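Local coordinates for protein histone-lysine N-methyltransferase, H3 lysine-9 specific SUVH6 (Arabidopsis thaliana, PDB 6A5K) that methylates lysine 9 of histone H3 using S-adenosylmethionine and, through its SRA domain, probably recognises methylated DNA outside CG sites, at residues K11-L16 against N85-H90; H18-K23 against S49-R54; L42-E47 against F78-E83; I351-E356 against K371-G376. The protein carries 1 engineered substitution. All coordinates share one frame; numbering follows the deposited sequence.

Contact 1 (K11-L16 against N85-H90); sequences KETLRL and NILGIH
Leu14 and Leu87 make the tight part of this helix-to-helix contact. Their side chains cross at about a right angle, and Leu14 CD2 packs on Leu87 CD1 at 3.7 Å. Leu14 CD1 and CG also lie near that same methyl, with CD1 4.0 Å from Leu87 CD1. On both leucines CG is anti to the carbonyl carbon (chi1 -64° for Leu14, -62° for Leu87), which carries the branched end towards the other helix. With an alanine at Leu14, Leu87 CD1 would probably lose its main partner here and a gap would open between the helices. Thr13 has fewer contacts. The Thr13 and Ile86 side chains slide past each other in opposite directions, and Thr13 CG2 meets Ile86 CG2 at 3.7 Å, while Thr13 CG2 to Leu87 CD2 is 4.4 Å. The hydroxyl of Thr13 turns back to Lys9 O of its own helix. Thr13 and Leu14 form the partly exposed side, whereas Ile86 and Leu87 are buried. Just beyond, Gly88 takes a positive phi and ends the helix in a Schellman motif. The contact thus sets helix 5-29 against the C-terminal end of helix 81-87 in the SRA region, with Phe78 of strand 77-78 touching both leucines.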
loop_
_atom_site.group_PDB
_atom_site.type_symbol
_atom_site.label_atom_id
_atom_site.label_comp_id
_atom_site.label_asym_id
_atom_site.label_seq_id
_atom_site.Cartn_x
_atom_site.Cartn_y
_atom_site.Cartn_z
ATOM N N LYS A 11 7.091 -5.051 -7.713
ATOM C CA LYS A 11 6.686 -4.132 -6.650
ATOM C C LYS A 11 7.526 -2.854 -6.663
ATOM O O LYS A 11 6.992 -1.753 -6.524
ATOM C CB LYS A 11 6.761 -4.817 -5.275
ATOM C CG LYS A 11 5.713 -5.923 -5.105
ATOM C CD LYS A 11 5.439 -6.244 -3.634
ATOM C CE LYS A 11 6.630 -6.900 -2.959
ATOM N NZ LYS A 11 6.273 -7.434 -1.607
ATOM N N GLU A 12 8.832 -2.995 -6.849
ATOM C CA GLU A 12 9.713 -1.832 -6.882
ATOM C C GLU A 12 9.470 -0.956 -8.109
ATOM O O GLU A 12 9.658 0.263 -8.055
ATOM C CB GLU A 12 11.173 -2.271 -6.834
ATOM C CG GLU A 12 11.566 -2.860 -5.481
ATOM C CD GLU A 12 12.957 -3.456 -5.488
ATOM O OE1 GLU A 12 13.658 -3.310 -6.508
ATOM O OE2 GLU A 12 13.347 -4.073 -4.474
ATOM N N THR A 13 9.055 -1.566 -9.215
ATOM C CA THR A 13 8.757 -0.782 -10.415
ATOM C C THR A 13 7.512 0.067 -10.179
ATOM O O THR A 13 7.482 1.255 -10.531
ATOM C CB THR A 13 8.570 -1.692 -11.655
ATOM O OG1 THR A 13 9.780 -2.426 -11.887
ATOM C CG2 THR A 13 8.248 -0.866 -12.900
ATOM N N LEU A 14 6.490 -0.531 -9.565
ATOM C CA LEU A 14 5.283 0.232 -9.241
ATOM C C LEU A 14 5.571 1.320 -8.201
ATOM O O LEU A 14 5.009 2.420 -8.258
ATOM C CB LEU A 14 4.170 -0.690 -8.735
ATOM C CG LEU A 14 3.625 -1.734 -9.715
ATOM C CD1 LEU A 14 2.539 -2.587 -9.042
ATOM C CD2 LEU A 14 3.091 -1.065 -10.954
ATOM N N ARG A 15 6.450 1.001 -7.256
ATOM C CA ARG A 15 6.830 1.935 -6.198
ATOM C C ARG A 15 7.555 3.142 -6.807
ATOM O O ARG A 15 7.273 4.302 -6.466
ATOM C CB ARG A 15 7.704 1.210 -5.158
ATOM C CG ARG A 15 7.827 1.897 -3.818
ATOM C CD ARG A 15 8.520 0.982 -2.802
ATOM N NE ARG A 15 7.745 -0.228 -2.534
ATOM C CZ ARG A 15 8.283 -1.433 -2.368
ATOM N NH1 ARG A 15 9.596 -1.594 -2.450
ATOM N NH2 ARG A 15 7.511 -2.481 -2.118
ATOM N N LEU A 16 8.474 2.864 -7.727
ATOM C CA LEU A 16 9.184 3.905 -8.461
ATOM C C LEU A 16 8.204 4.784 -9.244
ATOM O O LEU A 16 8.268 6.018 -9.189
ATOM C CB LEU A 16 10.209 3.277 -9.408
ATOM C CG LEU A 16 11.134 4.229 -10.164
ATOM C CD1 LEU A 16 12.110 4.910 -9.198
ATOM C CD2 LEU A 16 11.877 3.483 -11.273
ATOM N N ASN A 85 0.236 -1.198 -18.293
ATOM C CA ASN A 85 1.127 -1.149 -19.451
ATOM C C ASN A 85 2.591 -1.218 -19.034
ATOM O O ASN A 85 3.411 -1.861 -19.696
ATOM C CB ASN A 85 0.883 0.113 -20.279
ATOM C CG ASN A 85 1.754 0.170 -21.530
ATOM O OD1 ASN A 85 1.647 -0.675 -22.424
ATOM N ND2 ASN A 85 2.618 1.174 -21.599
ATOM N N ILE A 86 2.918 -0.560 -17.931
ATOM C CA ILE A 86 4.295 -0.558 -17.445
ATOM C C ILE A 86 4.778 -1.979 -17.138
ATOM O O ILE A 86 5.933 -2.329 -17.410
ATOM C CB ILE A 86 4.432 0.340 -16.200
ATOM C CG1 ILE A 86 4.274 1.801 -16.615
ATOM C CG2 ILE A 86 5.784 0.136 -15.530
ATOM C CD1 ILE A 86 4.016 2.752 -15.466
ATOM N N LEU A 87 3.868 -2.802 -16.624
ATOM C CA LEU A 87 4.181 -4.184 -16.254
ATOM C C LEU A 87 3.946 -5.191 -17.379
ATOM O O LEU A 87 4.333 -6.358 -17.265
ATOM C CB LEU A 87 3.351 -4.597 -15.035
ATOM C CG LEU A 87 3.567 -3.818 -13.738
ATOM C CD1 LEU A 87 2.694 -4.395 -12.608
ATOM C CD2 LEU A 87 5.036 -3.839 -13.362
ATOM N N GLY A 88 3.317 -4.744 -18.461
ATOM C CA GLY A 88 2.990 -5.628 -19.566
ATOM C C GLY A 88 1.831 -6.566 -19.265
ATOM O O GLY A 88 1.688 -7.613 -19.896
ATOM N N ILE A 89 1.006 -6.198 -18.290
ATOM C CA ILE A 89 -0.183 -6.978 -17.941
ATOM C C ILE A 89 -1.277 -6.787 -18.988
ATOM O O ILE A 89 -1.983 -7.725 -19.367
ATOM C CB ILE A 89 -0.750 -6.566 -16.562
ATOM C CG1 ILE A 89 0.237 -6.902 -15.445
ATOM C CG2 ILE A 89 -2.092 -7.242 -16.297
ATOM C CD1 ILE A 89 -0.200 -6.381 -14.096
ATOM N N HIS A 90 -1.415 -5.541 -19.422
ATOM C CA HIS A 90 -2.467 -5.116 -20.335
ATOM C C HIS A 90 -1.916 -3.904 -21.066
ATOM O O HIS A 90 -1.625 -2.886 -20.442
ATOM C CB HIS A 90 -3.753 -4.783 -19.569
ATOM C CG HIS A 90 -4.930 -4.474 -20.444
ATOM N ND1 HIS A 90 -5.703 -5.459 -21.025
ATOM C CD2 HIS A 90 -5.490 -3.296 -20.805
ATOM C CE1 HIS A 90 -6.681 -4.899 -21.714
ATOM N NE2 HIS A 90 -6.572 -3.587 -21.605
#

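Contact 2 (H18-K23 against S49-R54); sequences HGVCRK and STILKR
Val20 reaches across to the methyl ends of two neighbouring residues, Ile51 and Leu52. Each of its branches takes one partner. CG1 lies anti to the backbone N (chi1 174°), and this sends it to Ile51, where Val20 CG1 to Ile51 CD1 is 4.0 Å. The other branch, CG2, meets Leu52, with Val20 CG2 to Leu52 CD1 at 4.1 Å. The approaches differ. Val20 runs at a slant to Ile51, but it and Leu52 slide past each other in opposite directions. All three residues point their CB towards the opposite segment, so the short valine fits against two longer chains. This is plain helix-to-helix packing between helix 5-29 and the C-terminal half of helix 44-54, made by apolar methyl groups alone. The backbones keep their distance, with Val20 CA 8.4 Å from Ile51 CA. The contact is small, burying 113 Å² over both sides. Val20 and Leu52 are buried, while Ile51 is partly exposed. Helix 412-420 packs against Val20 and Leu52: Leu420 touches both, and Met417 touches Val20. On helix 44-54 itself, Ala48 also packs against Val20, one turn before Leu52.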
loop_
_atom_site.group_PDB
_atom_site.type_symbol
_atom_site.label_atom_id
_atom_site.label_comp_id
_atom_site.label_asym_id
_atom_site.label_seq_id
_atom_site.Cartn_x
_atom_site.Cartn_y
_atom_site.Cartn_z
ATOM N N HIS A 18 4.957 5.333 -8.699
ATOM C CA HIS A 18 4.160 6.200 -7.834
ATOM C C HIS A 18 5.003 7.289 -7.178
ATOM O O HIS A 18 4.512 8.399 -6.933
ATOM C CB HIS A 18 3.416 5.366 -6.786
ATOM C CG HIS A 18 2.195 4.702 -7.340
ATOM N ND1 HIS A 18 1.014 5.383 -7.548
ATOM C CD2 HIS A 18 1.989 3.442 -7.790
ATOM C CE1 HIS A 18 0.124 4.563 -8.081
ATOM N NE2 HIS A 18 0.691 3.381 -8.244
ATOM N N GLY A 19 6.269 6.980 -6.922
ATOM C CA GLY A 19 7.198 7.969 -6.402
ATOM C C GLY A 19 7.315 9.134 -7.367
ATOM O O GLY A 19 7.210 10.301 -6.976
ATOM N N VAL A 20 7.515 8.817 -8.643
ATOM C CA VAL A 20 7.615 9.850 -9.670
ATOM C C VAL A 20 6.308 10.638 -9.828
ATOM O O VAL A 20 6.329 11.875 -9.909
ATOM C CB VAL A 20 8.023 9.238 -11.030
ATOM C CG1 VAL A 20 7.970 10.298 -12.133
ATOM C CG2 VAL A 20 9.417 8.634 -10.923
ATOM N N CYS A 21 5.177 9.929 -9.873
ATOM C CA CYS A 21 3.867 10.589 -9.895
ATOM C C CYS A 21 3.729 11.638 -8.787
ATOM O O CYS A 21 3.354 12.795 -9.035
ATOM C CB CYS A 21 2.732 9.570 -9.738
ATOM S SG CYS A 21 2.400 8.537 -11.179
ATOM N N ARG A 22 4.022 11.227 -7.557
ATOM C CA ARG A 22 3.777 12.098 -6.415
ATOM C C ARG A 22 4.838 13.190 -6.289
ATOM O O ARG A 22 4.582 14.237 -5.691
ATOM C CB ARG A 22 3.677 11.267 -5.136
ATOM C CG ARG A 22 2.405 10.407 -5.123
ATOM C CD ARG A 22 1.989 9.962 -3.725
ATOM N NE ARG A 22 0.625 9.434 -3.717
ATOM C CZ ARG A 22 -0.466 10.179 -3.566
ATOM N NH1 ARG A 22 -0.359 11.493 -3.410
ATOM N NH2 ARG A 22 -1.668 9.615 -3.573
ATOM N N LYS A 23 6.015 12.971 -6.864
ATOM C CA LYS A 23 7.012 14.042 -6.905
ATOM C C LYS A 23 6.612 15.114 -7.929
ATOM O O LYS A 23 6.770 16.319 -7.692
ATOM C CB LYS A 23 8.401 13.484 -7.220
ATOM C CG LYS A 23 9.477 14.556 -7.381
ATOM C CD LYS A 23 9.724 15.327 -6.087
ATOM C CE LYS A 23 10.144 14.407 -4.951
ATOM N NZ LYS A 23 10.683 15.172 -3.791
ATOM N N SER A 49 4.951 7.771 -16.665
ATOM C CA SER A 49 5.094 6.663 -17.607
ATOM C C SER A 49 6.164 6.975 -18.641
ATOM O O SER A 49 6.988 6.120 -18.958
ATOM C CB SER A 49 3.763 6.354 -18.311
ATOM O OG SER A 49 2.785 5.892 -17.394
ATOM N N THR A 50 6.142 8.193 -19.177
ATOM C CA THR A 50 7.132 8.591 -20.172
ATOM C C THR A 50 8.539 8.523 -19.590
ATOM O O THR A 50 9.468 8.011 -20.234
ATOM C CB THR A 50 6.864 10.012 -20.706
ATOM O OG1 THR A 50 5.642 10.011 -21.456
ATOM C CG2 THR A 50 7.999 10.468 -21.605
ATOM N N ILE A 51 8.688 9.019 -18.361
ATOM C CA ILE A 51 9.993 9.011 -17.699
ATOM C C ILE A 51 10.516 7.587 -17.485
ATOM O O ILE A 51 11.676 7.289 -17.783
ATOM C CB ILE A 51 9.937 9.768 -16.354
ATOM C CG1 ILE A 51 9.734 11.269 -16.619
ATOM C CG2 ILE A 51 11.212 9.552 -15.555
ATOM C CD1 ILE A 51 9.345 12.060 -15.392
ATOM N N LEU A 52 9.655 6.699 -17.003
ATOM C CA LEU A 52 10.058 5.309 -16.802
ATOM C C LEU A 52 10.383 4.613 -18.127
ATOM O O LEU A 52 11.312 3.810 -18.210
ATOM C CB LEU A 52 8.966 4.539 -16.049
ATOM C CG LEU A 52 9.119 4.443 -14.528
ATOM C CD1 LEU A 52 8.869 5.769 -13.819
ATOM C CD2 LEU A 52 8.211 3.358 -13.972
ATOM N N LYS A 53 9.612 4.925 -19.161
ATOM C CA LYS A 53 9.846 4.359 -20.486
ATOM C C LYS A 53 11.222 4.750 -21.035
ATOM O O LYS A 53 11.990 3.893 -21.486
ATOM C CB LYS A 53 8.748 4.808 -21.455
ATOM C CG LYS A 53 9.014 4.462 -22.908
ATOM C CD LYS A 53 9.024 2.961 -23.128
ATOM C CE LYS A 53 7.774 2.509 -23.857
ATOM N NZ LYS A 53 7.759 1.035 -24.071
ATOM N N ARG A 54 11.538 6.041 -20.986
ATOM C CA ARG A 54 12.794 6.524 -21.559
ATOM C C ARG A 54 14.012 5.967 -20.813
ATOM O O ARG A 54 15.086 5.815 -21.392
ATOM C CB ARG A 54 12.826 8.056 -21.555
ATOM C CG ARG A 54 11.701 8.712 -22.351
ATOM C CD ARG A 54 12.076 8.975 -23.820
ATOM N NE ARG A 54 12.402 7.764 -24.572
ATOM C CZ ARG A 54 11.524 7.067 -25.287
ATOM N NH1 ARG A 54 10.254 7.451 -25.346
ATOM N NH2 ARG A 54 11.918 5.981 -25.939
#

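Contact 3 (L42-E47 against F78-E83); sequences LRIDFE and FQYRME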
loop_
_atom_site.group_PDB
_atom_site.type_symbol
_atom_site.label_atom_id
_atom_site.label_comp_id
_atom_site.label_asym_id
_atom_site.label_seq_id
_atom_site.Cartn_x
_atom_site.Cartn_y
_atom_site.Cartn_z
ATOM N N LEU A 42 -3.025 18.443 -16.340
ATOM C CA LEU A 42 -1.755 17.796 -16.081
ATOM C C LEU A 42 -2.048 16.312 -15.901
ATOM O O LEU A 42 -3.065 15.938 -15.313
ATOM C CB LEU A 42 -1.079 18.388 -14.843
ATOM C CG LEU A 42 -0.072 17.544 -14.054
ATOM C CD1 LEU A 42 1.168 17.276 -14.888
ATOM C CD2 LEU A 42 0.298 18.237 -12.758
ATOM N N ARG A 43 -1.182 15.468 -16.442
ATOM C CA ARG A 43 -1.364 14.028 -16.331
ATOM C C ARG A 43 -0.127 13.391 -15.717
ATOM O O ARG A 43 0.773 12.972 -16.438
ATOM C CB ARG A 43 -1.650 13.419 -17.701
ATOM C CG ARG A 43 -3.005 13.782 -18.271
ATOM C CD ARG A 43 -3.637 12.570 -18.934
ATOM N NE ARG A 43 -3.938 11.530 -17.952
ATOM C CZ ARG A 43 -4.277 10.283 -18.262
ATOM N NH1 ARG A 43 -4.360 9.910 -19.531
ATOM N NH2 ARG A 43 -4.535 9.407 -17.299
ATOM N N ILE A 44 -0.083 13.319 -14.390
ATOM C CA ILE A 44 1.124 12.855 -13.724
ATOM C C ILE A 44 1.419 11.392 -14.056
ATOM O O ILE A 44 2.578 10.996 -14.104
ATOM C CB ILE A 44 1.056 13.044 -12.181
ATOM C CG1 ILE A 44 -0.017 12.158 -11.552
ATOM C CG2 ILE A 44 0.834 14.520 -11.830
ATOM C CD1 ILE A 44 -0.171 12.362 -10.047
ATOM N N ASP A 45 0.380 10.602 -14.308
ATOM C CA ASP A 45 0.589 9.195 -14.657
ATOM C C ASP A 45 1.221 9.074 -16.043
ATOM O O ASP A 45 2.111 8.253 -16.264
ATOM C CB ASP A 45 -0.728 8.407 -14.594
ATOM C CG ASP A 45 -1.820 9.001 -15.470
ATOM O OD1 ASP A 45 -1.905 10.245 -15.573
ATOM O OD2 ASP A 45 -2.602 8.216 -16.052
ATOM N N PHE A 46 0.765 9.909 -16.971
ATOM C CA PHE A 46 1.318 9.934 -18.317
ATOM C C PHE A 46 2.789 10.371 -18.307
ATOM O O PHE A 46 3.644 9.746 -18.950
ATOM C CB PHE A 46 0.496 10.866 -19.202
ATOM C CG PHE A 46 0.785 10.728 -20.664
ATOM C CD1 PHE A 46 0.032 9.874 -21.451
ATOM C CD2 PHE A 46 1.804 11.459 -21.259
ATOM C CE1 PHE A 46 0.289 9.747 -22.804
ATOM C CE2 PHE A 46 2.069 11.336 -22.612
ATOM C CZ PHE A 46 1.309 10.483 -23.385
ATOM N N GLU A 47 3.078 11.440 -17.570
ATOM C CA GLU A 47 4.437 11.972 -17.485
ATOM C C GLU A 47 5.390 10.989 -16.810
ATOM O O GLU A 47 6.521 10.776 -17.285
ATOM C CB GLU A 47 4.437 13.317 -16.749
ATOM C CG GLU A 47 3.647 14.399 -17.474
ATOM C CD GLU A 47 3.850 15.784 -16.888
ATOM O OE1 GLU A 47 4.613 15.925 -15.907
ATOM O OE2 GLU A 47 3.244 16.741 -17.420
ATOM N N PHE A 78 -3.903 -1.662 -8.553
ATOM C CA PHE A 78 -3.277 -0.612 -9.338
ATOM C C PHE A 78 -4.165 0.631 -9.285
ATOM O O PHE A 78 -5.395 0.519 -9.308
ATOM C CB PHE A 78 -3.081 -1.069 -10.786
ATOM C CG PHE A 78 -2.533 -2.463 -10.903
ATOM C CD1 PHE A 78 -3.392 -3.553 -11.026
ATOM C CD2 PHE A 78 -1.166 -2.691 -10.847
ATOM C CE1 PHE A 78 -2.890 -4.841 -11.105
ATOM C CE2 PHE A 78 -0.655 -3.981 -10.935
ATOM C CZ PHE A 78 -1.522 -5.055 -11.065
ATOM N N GLN A 79 -3.555 1.805 -9.192
ATOM C CA GLN A 79 -4.320 3.050 -9.221
ATOM C C GLN A 79 -4.602 3.480 -10.657
ATOM O O GLN A 79 -5.720 3.882 -11.001
ATOM C CB GLN A 79 -3.578 4.169 -8.491
ATOM C CG GLN A 79 -4.380 5.471 -8.425
ATOM C CD GLN A 79 -3.604 6.606 -7.794
ATOM O OE1 GLN A 79 -2.643 6.380 -7.062
ATOM N NE2 GLN A 79 -4.013 7.838 -8.079
ATOM N N TYR A 80 -3.579 3.383 -11.497
ATOM C CA TYR A 80 -3.673 3.855 -12.869
ATOM C C TYR A 80 -3.643 2.717 -13.878
ATOM O O TYR A 80 -2.903 1.744 -13.716
ATOM C CB TYR A 80 -2.535 4.821 -13.174
ATOM C CG TYR A 80 -2.512 6.076 -12.332
ATOM C CD1 TYR A 80 -3.315 7.162 -12.651
ATOM C CD2 TYR A 80 -1.645 6.198 -11.245
ATOM C CE1 TYR A 80 -3.277 8.319 -11.906
ATOM C CE2 TYR A 80 -1.610 7.359 -10.489
ATOM C CZ TYR A 80 -2.425 8.414 -10.830
ATOM O OH TYR A 80 -2.397 9.576 -10.101
ATOM N N ARG A 81 -4.438 2.860 -14.932
ATOM C CA ARG A 81 -4.415 1.917 -16.038
ATOM C C ARG A 81 -3.010 1.801 -16.623
ATOM O O ARG A 81 -2.606 0.725 -17.068
ATOM C CB ARG A 81 -5.409 2.347 -17.123
ATOM C CG ARG A 81 -6.411 1.277 -17.529
ATOM C CD ARG A 81 -7.188 1.734 -18.751
ATOM N NE ARG A 81 -8.148 0.745 -19.232
ATOM C CZ ARG A 81 -9.428 0.715 -18.872
ATOM N NH1 ARG A 81 -9.904 1.616 -18.019
ATOM N NH2 ARG A 81 -10.230 -0.218 -19.362
HETATM N N MSE A 82 -2.267 2.908 -16.610
HETATM C CA MSE A 82 -0.891 2.929 -17.120
HETATM C C MSE A 82 0.040 1.936 -16.412
HETATM O O MSE A 82 1.028 1.471 -17.002
HETATM C CB MSE A 82 -0.310 4.342 -17.010
HETATM C CG MSE A 82 -0.774 5.286 -18.117
HETATM SE SE MSE A 82 0.460 5.358 -19.614
HETATM C CE MSE A 82 -0.197 3.833 -20.614
ATOM N N GLU A 83 -0.261 1.613 -15.155
ATOM C CA GLU A 83 0.537 0.630 -14.421
ATOM C C GLU A 83 0.463 -0.728 -15.117
ATOM O O GLU A 83 1.432 -1.481 -15.131
ATOM C CB GLU A 83 0.067 0.510 -12.968
ATOM C CG GLU A 83 0.255 1.772 -12.127
ATOM C CD GLU A 83 -0.279 1.609 -10.706
ATOM O OE1 GLU A 83 0.144 0.666 -10.003
ATOM O OE2 GLU A 83 -1.129 2.421 -10.287
HETATM O O HOH W 1 -3.440 5.745 -16.441
#
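Asp45 lays its CB over one face of the Tyr80 ring. This is a CH-pi contact, with Asp45 CB 3.7 Å from the ring centroid and 19° off the normal. The carboxylate follows the ring, its plane turned 25° from it, and Asp45 OD2 lies 3.6 Å from Tyr80 CD1. Asp45 CG sits between its own backbone N and carbonyl carbon (chi1 56°), which brings the carboxylate back over the ring's CD1 side. The far end of the tyrosine belongs to Ile44, whose CD1 is 3.6 Å from Tyr80 OH. That side chain crosses Tyr80 at about a right angle. Met82, present as selenomethionine, crosses Asp45 at about a right angle, its CG near Asp45 OD2. In the next shell, Arg43 NH2 makes a salt bridge of 2.6 Å to Asp45 OD2. A water donates to the same Asp45 OD2 and accepts from Met82 N, linking helix 44-54 to the backbone of Met82. Gln79 CG lies over the opposite ring face, toward its rim. The backbone beneath the tyrosine is held by Glu83 OE2, which accepts from Gln79 N and from Tyr80 N (2.9 Å), both from one face of its carboxylate plane. The weight of the contact is thus split. Carbon packs on the ring, while Arg43 offers the buried carboxylate an opposite charge and the water gives OD2 a hydrogen bond; together they would probably favour an ionised Asp45.

Contact 4 (I351-E356 against K371-G376); sequences IKLPLE and KSIPIG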
loop_
_atom_site.group_PDB
_atom_site.type_symbol
_atom_site.label_atom_id
_atom_site.label_comp_id
_atom_site.label_asym_id
_atom_site.label_seq_id
_atom_site.Cartn_x
_atom_site.Cartn_y
_atom_site.Cartn_z
ATOM N N ILE A 351 -5.216 6.884 13.780
ATOM C CA ILE A 351 -5.638 5.819 12.868
ATOM C C ILE A 351 -6.923 6.179 12.123
ATOM O O ILE A 351 -7.889 6.638 12.730
ATOM C CB ILE A 351 -5.840 4.496 13.634
ATOM C CG1 ILE A 351 -4.536 4.075 14.312
ATOM C CG2 ILE A 351 -6.337 3.400 12.700
ATOM C CD1 ILE A 351 -4.677 2.880 15.226
ATOM N N LYS A 352 -6.925 5.988 10.804
ATOM C CA LYS A 352 -8.115 6.227 9.992
ATOM C C LYS A 352 -8.600 4.935 9.324
ATOM O O LYS A 352 -9.760 4.825 8.927
ATOM C CB LYS A 352 -7.840 7.288 8.922
ATOM C CG LYS A 352 -7.566 8.685 9.458
ATOM C CD LYS A 352 -8.698 9.158 10.349
ATOM C CE LYS A 352 -8.329 10.450 11.064
ATOM N NZ LYS A 352 -9.432 10.919 11.949
ATOM N N LEU A 353 -7.703 3.962 9.199
ATOM C CA LEU A 353 -8.016 2.703 8.522
ATOM C C LEU A 353 -8.615 1.665 9.466
ATOM O O LEU A 353 -8.300 1.646 10.655
ATOM C CB LEU A 353 -6.753 2.135 7.874
ATOM C CG LEU A 353 -6.116 3.000 6.793
ATOM C CD1 LEU A 353 -4.700 2.491 6.466
ATOM C CD2 LEU A 353 -7.003 2.988 5.569
ATOM N N PRO A 354 -9.482 0.785 8.934
ATOM C CA PRO A 354 -10.051 -0.302 9.740
ATOM C C PRO A 354 -9.066 -1.462 9.912
ATOM O O PRO A 354 -8.970 -2.336 9.050
ATOM C CB PRO A 354 -11.279 -0.729 8.933
ATOM C CG PRO A 354 -10.930 -0.403 7.522
ATOM C CD PRO A 354 -10.040 0.819 7.571
ATOM N N LEU A 355 -8.335 -1.459 11.021
ATOM C CA LEU A 355 -7.347 -2.502 11.282
ATOM C C LEU A 355 -7.928 -3.643 12.105
ATOM O O LEU A 355 -8.900 -3.468 12.848
ATOM C CB LEU A 355 -6.129 -1.923 12.005
ATOM C CG LEU A 355 -5.440 -0.731 11.341
ATOM C CD1 LEU A 355 -4.255 -0.271 12.173
ATOM C CD2 LEU A 355 -5.001 -1.085 9.921
ATOM N N GLU A 356 -7.324 -4.817 11.956
ATOM C CA GLU A 356 -7.625 -5.951 12.822
ATOM C C GLU A 356 -6.370 -6.802 12.995
ATOM O O GLU A 356 -5.479 -6.779 12.139
ATOM C CB GLU A 356 -8.780 -6.784 12.256
ATOM C CG GLU A 356 -8.397 -7.764 11.164
ATOM C CD GLU A 356 -9.591 -8.563 10.650
ATOM O OE1 GLU A 356 -10.731 -8.296 11.093
ATOM O OE2 GLU A 356 -9.389 -9.463 9.807
ATOM N N LYS A 371 -9.903 -3.006 4.428
ATOM C CA LYS A 371 -9.979 -2.500 3.060
ATOM C C LYS A 371 -8.600 -2.269 2.458
ATOM O O LYS A 371 -7.580 -2.403 3.136
ATOM C CB LYS A 371 -10.804 -1.213 3.007
ATOM C CG LYS A 371 -10.125 -0.002 3.597
ATOM C CD LYS A 371 -11.112 1.145 3.783
ATOM C CE LYS A 371 -12.482 0.639 4.219
ATOM N NZ LYS A 371 -13.466 1.747 4.396
ATOM N N SER A 372 -8.575 -1.939 1.172
ATOM C CA SER A 372 -7.316 -1.679 0.497
ATOM C C SER A 372 -6.689 -0.397 1.031
ATOM O O SER A 372 -7.385 0.495 1.514
ATOM C CB SER A 372 -7.517 -1.603 -1.023
ATOM O OG SER A 372 -8.358 -0.527 -1.384
ATOM N N ILE A 373 -5.367 -0.325 0.962
ATOM C CA ILE A 373 -4.645 0.831 1.477
ATOM C C ILE A 373 -3.873 1.527 0.359
ATOM O O ILE A 373 -2.990 0.929 -0.251
ATOM C CB ILE A 373 -3.675 0.423 2.598
ATOM C CG1 ILE A 373 -4.444 -0.173 3.784
ATOM C CG2 ILE A 373 -2.850 1.628 3.053
ATOM C CD1 ILE A 373 -3.540 -0.839 4.808
ATOM N N PRO A 374 -4.222 2.793 0.071
ATOM C CA PRO A 374 -3.505 3.548 -0.967
ATOM C C PRO A 374 -2.037 3.750 -0.605
ATOM O O PRO A 374 -1.721 3.987 0.563
ATOM C CB PRO A 374 -4.247 4.897 -1.010
ATOM C CG PRO A 374 -5.596 4.617 -0.406
ATOM C CD PRO A 374 -5.346 3.558 0.640
ATOM N N ILE A 375 -1.155 3.658 -1.592
ATOM C CA ILE A 375 0.270 3.883 -1.348
ATOM C C ILE A 375 0.511 5.257 -0.696
ATOM O O ILE A 375 -0.142 6.250 -1.035
ATOM C CB ILE A 375 1.084 3.753 -2.655
ATOM C CG1 ILE A 375 2.591 3.776 -2.363
ATOM C CG2 ILE A 375 0.662 4.816 -3.692
ATOM C CD1 ILE A 375 3.423 3.271 -3.526
ATOM N N GLY A 376 1.408 5.295 0.284
ATOM C CA GLY A 376 1.686 6.531 0.994
ATOM C C GLY A 376 0.740 6.818 2.150
ATOM O O GLY A 376 0.850 7.859 2.800
#
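Leu353 has the most surface buried here, followed by Lys371 and Pro354. It sends CD1 into the side of Ile373, at a slant. Leu353 CD1 is 3.8 Å from Ile373 CG1, and Ile373 CD1 and CG2 lie close to the same methyl. With CG anti to the carbonyl carbon, the chi1 of -62° swings the CD1 methyl of Leu353 over to Ile373. Pro354 and Lys371 form the second pair. The aliphatic chain of Lys371 crosses the proline ring at about a right angle, with Pro354 CG 3.8 Å from Lys371 CE and Pro354 CD 4.0 Å from Lys371 CD. The lysine bends at chi3 (37°), and its CG, CD and CE pass across the CG-CD edge of the ring. A glycine in place of Pro354 would probably strip the lysine chain of this support and let it swing more freely. The contact joins the entry to strand 355-359 to the loop between strands 365-369 and 378-381 in the SET region. Ile379 packs on both Leu353 and Ile373, and Cys369 on Leu353 and Pro354. The chemistry is that of carbon surfaces: the leucine-isoleucine pair is purely apolar, and the exposed lysine contributes its methylenes rather than its charge.

How the contacts relate
Contacts 1, 2 and 3 form one cluster, their centres 9 to 11 Å apart. They tie three helices together in pairs: 5-29 with 81-87 in contact 1, 5-29 with 44-54 in contact 2, and 44-54 with 81-87 in contact 3. Along the chain, contacts 2 and 3 both fall between the two segments of contact 1, and their own segments alternate. His18 of contact 2 probably hydrogen-bonds Glu83 of contact 3. Contact 4 comes later in sequence, in the SET region, with its centre 22 to 24 Å from the others. Ile375 of contact 4 still touches His18. The long helix 5-29 therefore lies between the SRA and SET parts and packs on both.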